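Local coordinates for protein beta-Lactamase/D-Alanine Carboxypeptidase (Pseudomonas syringae pv. tomato, PDB 5EVI) that probably hydrolyses beta-lactams to substituted beta-amino acids, as a member of the class C beta-lactamase family linked to antibiotic resistance, at residues Phe73-Ala78 with Gln271-Glu276; Glu240-Leu245 with Asp258-Tyr263. One frame throughout, in Å; residues are numbered along the deposited sequence.

Contact 1 of 2, residues Phe73-Ala78 with Gln271-Glu276; sequences FTATLA and QDLAWE
Ala75 offers its single methyl to the bend at Leu273 and Ala274, which meets it from several directions at once. The nearest atom is the carbonyl oxygen of Leu273, 3.4 Å from Ala75 CB. Beside it, one branch of the leucine, Leu273 CD2, lies 3.8 Å from Ala75 CB and runs on toward the carbonyl oxygen of Ala75. The methyl of Ala274 meets Ala75 CB obliquely, at 3.8 Å. With only methyls at Ala75 and Ala274, the loop can probably lie this close, the CA atoms of Ala75 and Leu273 being 6.0 Å apart. The loop is the hairpin connection between strands 269-271 and 276-278 of the central antiparallel sheet of the beta-lactamase fold, and it abuts the buried segment 73-78 of helix 70-83. Ala274, with positive phi (70°), centres a classic gamma turn, closed by a weak hydrogen bond from Trp275 N to Leu273 O. One residue on from Ala75, at Thr76, the link is polar and runs through a water. With CG anti to its carbonyl carbon (chi1 -63°), Trp275 brings its indole edge to this water, which lies in the ring plane and accepts from NE1 at 3.0 Å. The same water is 2.9 Å from Thr76 OG1, whose hydroxyl also bonds to Thr72 O.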
loop_
_atom_site.group_PDB
_atom_site.type_symbol
_atom_site.label_atom_id
_atom_site.label_comp_id
_atom_site.label_asym_id
_atom_site.label_seq_id
_atom_site.Cartn_x
_atom_site.Cartn_y
_atom_site.Cartn_z
ATOM N N PHE D 73 0.484 4.556 -2.597
ATOM C CA PHE D 73 0.177 5.915 -3.060
ATOM C C PHE D 73 1.372 6.839 -2.886
ATOM O O PHE D 73 1.681 7.629 -3.778
ATOM C CB PHE D 73 -1.029 6.489 -2.324
ATOM C CG PHE D 73 -2.314 5.803 -2.661
ATOM C CD1 PHE D 73 -2.996 6.126 -3.835
ATOM C CD2 PHE D 73 -2.839 4.827 -1.825
ATOM C CE1 PHE D 73 -4.202 5.506 -4.157
ATOM C CE2 PHE D 73 -4.046 4.196 -2.141
ATOM C CZ PHE D 73 -4.720 4.534 -3.310
ATOM N N THR D 74 2.039 6.752 -1.737
ATOM C CA THR D 74 3.258 7.530 -1.528
ATOM C C THR D 74 4.275 7.225 -2.627
ATOM O O THR D 74 4.898 8.147 -3.157
ATOM C CB THR D 74 3.891 7.254 -0.160
ATOM O OG1 THR D 74 3.066 7.835 0.852
ATOM C CG2 THR D 74 5.276 7.857 -0.050
ATOM N N ALA D 75 4.462 5.935 -2.925
ATOM C CA ALA D 75 5.392 5.508 -3.959
ATOM C C ALA D 75 4.984 6.028 -5.338
ATOM O O ALA D 75 5.818 6.500 -6.091
ATOM C CB ALA D 75 5.530 3.990 -3.955
ATOM N N THR D 76 3.696 5.981 -5.648
ATOM C CA THR D 76 3.198 6.578 -6.880
ATOM C C THR D 76 3.470 8.089 -6.906
ATOM O O THR D 76 3.912 8.619 -7.929
ATOM C CB THR D 76 1.723 6.249 -7.105
ATOM O OG1 THR D 76 1.513 4.843 -6.859
ATOM C CG2 THR D 76 1.322 6.620 -8.534
ATOM N N LEU D 77 3.308 8.765 -5.766
ATOM C CA LEU D 77 3.617 10.213 -5.686
ATOM C C LEU D 77 5.078 10.460 -6.059
ATOM O O LEU D 77 5.373 11.315 -6.893
ATOM C CB LEU D 77 3.340 10.762 -4.284
ATOM C CG LEU D 77 3.245 12.284 -4.139
ATOM C CD1 LEU D 77 1.871 12.765 -4.595
ATOM C CD2 LEU D 77 3.511 12.706 -2.698
ATOM N N ALA D 78 5.987 9.694 -5.462
ATOM C CA ALA D 78 7.424 9.826 -5.775
ATOM C C ALA D 78 7.761 9.510 -7.250
ATOM O O ALA D 78 8.539 10.242 -7.888
ATOM C CB ALA D 78 8.240 8.954 -4.846
ATOM N N GLN D 271 10.682 -7.387 -4.313
ATOM C CA GLN D 271 10.338 -6.079 -3.724
ATOM C C GLN D 271 10.285 -4.996 -4.801
ATOM O O GLN D 271 11.301 -4.739 -5.480
ATOM C CB GLN D 271 11.370 -5.669 -2.653
ATOM C CG GLN D 271 11.077 -4.333 -1.959
ATOM C CD GLN D 271 9.819 -4.393 -1.109
ATOM O OE1 GLN D 271 9.708 -5.246 -0.235
ATOM N NE2 GLN D 271 8.858 -3.516 -1.378
ATOM N N ASP D 272 9.129 -4.333 -4.929
ATOM C CA ASP D 272 8.977 -3.163 -5.810
ATOM C C ASP D 272 9.093 -1.885 -4.968
ATOM O O ASP D 272 9.632 -1.934 -3.843
ATOM C CB ASP D 272 7.646 -3.242 -6.575
ATOM C CG ASP D 272 7.463 -4.556 -7.313
ATOM O OD1 ASP D 272 8.405 -5.415 -7.305
ATOM O OD2 ASP D 272 6.375 -4.729 -7.918
ATOM N N LEU D 273 8.648 -0.751 -5.494
ATOM C CA LEU D 273 8.533 0.470 -4.703
ATOM C C LEU D 273 7.205 0.427 -3.946
ATOM O O LEU D 273 6.133 0.675 -4.511
ATOM C CB LEU D 273 8.655 1.716 -5.587
ATOM C CG LEU D 273 9.287 2.893 -4.849
ATOM C CD1 LEU D 273 10.779 2.679 -4.666
ATOM C CD2 LEU D 273 9.026 4.212 -5.547
ATOM N N ALA D 274 7.296 0.028 -2.684
ATOM C CA ALA D 274 6.153 -0.274 -1.807
ATOM C C ALA D 274 5.387 -1.565 -2.215
ATOM O O ALA D 274 5.170 -2.436 -1.368
ATOM C CB ALA D 274 5.226 0.931 -1.647
ATOM N N TRP D 275 4.991 -1.712 -3.484
ATOM C CA TRP D 275 4.426 -2.986 -3.948
ATOM C C TRP D 275 5.392 -4.171 -3.732
ATOM O O TRP D 275 6.618 -4.008 -3.698
ATOM C CB TRP D 275 4.018 -2.936 -5.425
ATOM C CG TRP D 275 2.934 -1.981 -5.785
ATOM C CD1 TRP D 275 3.061 -0.830 -6.509
ATOM C CD2 TRP D 275 1.547 -2.115 -5.493
ATOM N NE1 TRP D 275 1.831 -0.231 -6.671
ATOM C CE2 TRP D 275 0.885 -1.007 -6.065
ATOM C CE3 TRP D 275 0.788 -3.081 -4.814
ATOM C CZ2 TRP D 275 -0.499 -0.833 -5.976
ATOM C CZ3 TRP D 275 -0.589 -2.897 -4.723
ATOM C CH2 TRP D 275 -1.207 -1.774 -5.277
ATOM N N GLU D 276 4.802 -5.347 -3.541
ATOM C CA GLU D 276 5.495 -6.623 -3.464
ATOM C C GLU D 276 4.872 -7.548 -4.488
ATOM O O GLU D 276 3.646 -7.501 -4.689
ATOM C CB GLU D 276 5.343 -7.199 -2.048
ATOM C CG GLU D 276 5.856 -6.220 -0.997
ATOM C CD GLU D 276 5.846 -6.734 0.429
ATOM O OE1 GLU D 276 5.466 -7.904 0.690
ATOM O OE2 GLU D 276 6.218 -5.929 1.312
HETATM O O HOH W 1 1.062 2.303 -8.110
#

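Contact 2 of 2, residues Glu240-Leu245 with Asp258-Tyr263; sequences EANIGL and DTRIGY
The C-terminal end of helix 232-243, finished by a Schellman motif, is where Asn242 meets Arg260 of the type I turn Asp258-Ile261. Leu245 N reaches back to Glu240 O at 3.1 Å, and Gly244 N grips the same oxygen at 3.0 Å from the opposite face of its plane; Gly244, with positive phi, takes the chain off the helix. Against this end Arg260 brings its guanidinium into two different relations with one residue. In its own plane, NH1 donates to Asn242 OD1 at 3.2 Å, with an N-H...O angle of 153°, using a lone pair in the carbonyl plane of the amide. Over its face lies the backbone carbonyl oxygen of the same asparagine, Asn242 O, 3.0 Å from Arg260 CZ; this approach is not a hydrogen bond. A bend at chi3 (-38°) brings the head of Arg260 across the side chain of Asn242; the amide and guanidinium planes stand at 89°. Asn242 is itself braced from within the helix, its ND2 bonding to Phe238 O, while Phe331 touches both side chains. Two waters complete the join. One accepts from Arg260 NH1 at 2.8 Å and donates to Ala241 O at 3.0 Å; the other lies within donating distance of Asn242 OD1 and Thr259 OG1, 2.9 Å from each, and that hydroxyl also bonds to Leu256 O. A cation beside a helix C-terminus would be electrostatically favourable, but the ending itself is typical of the Schellman motif, with Gly244 as C-prime residue.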
loop_
_atom_site.group_PDB
_atom_site.type_symbol
_atom_site.label_atom_id
_atom_site.label_comp_id
_atom_site.label_asym_id
_atom_site.label_seq_id
_atom_site.Cartn_x
_atom_site.Cartn_y
_atom_site.Cartn_z
ATOM N N GLU D 240 -7.100 -0.889 -11.184
ATOM C CA GLU D 240 -7.255 -0.797 -12.638
ATOM C C GLU D 240 -6.249 0.163 -13.299
ATOM O O GLU D 240 -5.801 -0.094 -14.420
ATOM C CB GLU D 240 -8.692 -0.440 -13.013
ATOM C CG GLU D 240 -9.626 -1.626 -12.855
ATOM C CD GLU D 240 -11.082 -1.280 -13.082
ATOM O OE1 GLU D 240 -11.383 -0.347 -13.862
ATOM O OE2 GLU D 240 -11.935 -1.957 -12.476
ATOM N N ALA D 241 -5.888 1.240 -12.600
ATOM C CA ALA D 241 -4.793 2.119 -13.035
ATOM C C ALA D 241 -3.470 1.352 -13.145
ATOM O O ALA D 241 -2.735 1.525 -14.116
ATOM C CB ALA D 241 -4.639 3.312 -12.094
ATOM N N ASN D 242 -3.190 0.499 -12.158
ATOM C CA ASN D 242 -1.995 -0.365 -12.182
ATOM C C ASN D 242 -2.054 -1.517 -13.195
ATOM O O ASN D 242 -1.018 -1.930 -13.722
ATOM C CB ASN D 242 -1.695 -0.905 -10.781
ATOM C CG ASN D 242 -1.031 0.132 -9.905
ATOM O OD1 ASN D 242 0.157 0.402 -10.066
ATOM N ND2 ASN D 242 -1.792 0.736 -8.996
ATOM N N ILE D 243 -3.251 -2.041 -13.449
ATOM C CA ILE D 243 -3.458 -3.021 -14.520
ATOM C C ILE D 243 -3.129 -2.394 -15.882
ATOM O O ILE D 243 -2.514 -3.046 -16.724
ATOM C CB ILE D 243 -4.902 -3.586 -14.498
ATOM C CG1 ILE D 243 -5.095 -4.486 -13.273
ATOM C CG2 ILE D 243 -5.214 -4.387 -15.759
ATOM C CD1 ILE D 243 -6.529 -4.588 -12.798
ATOM N N GLY D 244 -3.536 -1.136 -16.072
ATOM C CA GLY D 244 -3.301 -0.380 -17.308
ATOM C C GLY D 244 -4.558 -0.178 -18.137
ATOM O O GLY D 244 -4.553 -0.439 -19.343
ATOM N N LEU D 245 -5.627 0.297 -17.492
ATOM C CA LEU D 245 -6.924 0.544 -18.143
ATOM C C LEU D 245 -7.315 2.030 -18.214
ATOM O O LEU D 245 -8.334 2.372 -18.822
ATOM C CB LEU D 245 -8.031 -0.211 -17.395
ATOM C CG LEU D 245 -7.794 -1.669 -16.986
ATOM C CD1 LEU D 245 -9.040 -2.248 -16.333
ATOM C CD2 LEU D 245 -7.383 -2.518 -18.173
ATOM N N ASP D 258 6.178 2.501 -13.039
ATOM C CA ASP D 258 7.504 2.507 -12.370
ATOM C C ASP D 258 7.481 2.044 -10.898
ATOM O O ASP D 258 8.493 1.524 -10.396
ATOM C CB ASP D 258 8.211 3.874 -12.499
ATOM C CG ASP D 258 8.579 4.229 -13.961
ATOM O OD1 ASP D 258 8.441 3.339 -14.839
ATOM O OD2 ASP D 258 8.994 5.396 -14.232
ATOM N N THR D 259 6.349 2.197 -10.210
ATOM C CA THR D 259 6.213 1.631 -8.861
ATOM C C THR D 259 6.277 0.094 -8.852
ATOM O O THR D 259 6.669 -0.455 -7.852
ATOM C CB THR D 259 4.942 2.086 -8.103
ATOM O OG1 THR D 259 3.764 1.613 -8.779
ATOM C CG2 THR D 259 4.894 3.625 -7.950
ATOM N N ARG D 260 5.906 -0.579 -9.949
ATOM C CA ARG D 260 5.972 -2.074 -10.054
ATOM C C ARG D 260 7.263 -2.601 -10.690
ATOM O O ARG D 260 7.334 -3.738 -11.138
ATOM C CB ARG D 260 4.732 -2.644 -10.753
ATOM C CG ARG D 260 3.402 -2.202 -10.147
ATOM C CD ARG D 260 2.161 -2.703 -10.901
ATOM N NE ARG D 260 2.285 -2.726 -12.361
ATOM C CZ ARG D 260 1.962 -1.750 -13.208
ATOM N NH1 ARG D 260 1.458 -0.573 -12.792
ATOM N NH2 ARG D 260 2.161 -1.947 -14.516
ATOM N N ILE D 261 8.278 -1.738 -10.769
ATOM C CA ILE D 261 9.657 -2.163 -11.019
ATOM C C ILE D 261 10.240 -2.960 -9.827
ATOM O O ILE D 261 10.214 -2.508 -8.683
ATOM C CB ILE D 261 10.533 -0.943 -11.384
ATOM C CG1 ILE D 261 10.115 -0.411 -12.763
ATOM C CG2 ILE D 261 12.028 -1.271 -11.355
ATOM C CD1 ILE D 261 10.717 0.950 -13.092
ATOM N N GLY D 262 10.821 -4.118 -10.139
ATOM C CA GLY D 262 11.372 -5.018 -9.138
ATOM C C GLY D 262 12.827 -4.707 -8.873
ATOM O O GLY D 262 13.680 -4.827 -9.779
ATOM N N TYR D 263 13.126 -4.333 -7.637
ATOM C CA TYR D 263 14.492 -3.910 -7.273
ATOM C C TYR D 263 15.273 -5.005 -6.545
ATOM O O TYR D 263 16.480 -5.111 -6.731
ATOM C CB TYR D 263 14.431 -2.666 -6.408
ATOM C CG TYR D 263 14.022 -1.402 -7.099
ATOM C CD1 TYR D 263 14.948 -0.640 -7.808
ATOM C CD2 TYR D 263 12.709 -0.919 -6.995
ATOM C CE1 TYR D 263 14.571 0.549 -8.424
ATOM C CE2 TYR D 263 12.321 0.270 -7.593
ATOM C CZ TYR D 263 13.251 0.997 -8.313
ATOM O OH TYR D 263 12.899 2.171 -8.905
HETATM O O HOH W 2 0.010 0.606 -14.879
HETATM O O HOH W 1 1.062 2.303 -8.110
#

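Contacts 1 and 2 have centres about 9 Å apart, and contact 2 is nested within the chain loop that contact 1 closes. The segments 258-263 and 271-276 are directly joined by probable backbone hydrogen bonds, Tyr263 N to Gln271 O at 2.9 Å and Leu273 N to Thr259 O at 3.1 Å. One water belongs to both contacts: it accepts from Trp275 NE1, and its two hydrogens must be shared among three oxygens, Thr76 OG1, Asn242 OD1 and Thr259 OG1, so that four segments converge on a single molecule. The side chain of Ala274 touches residues of what looks like an SxxK catalytic motif (Ser68, Lys71, with Tyr154 and Lys318), consistent with the active site of class C enzymes.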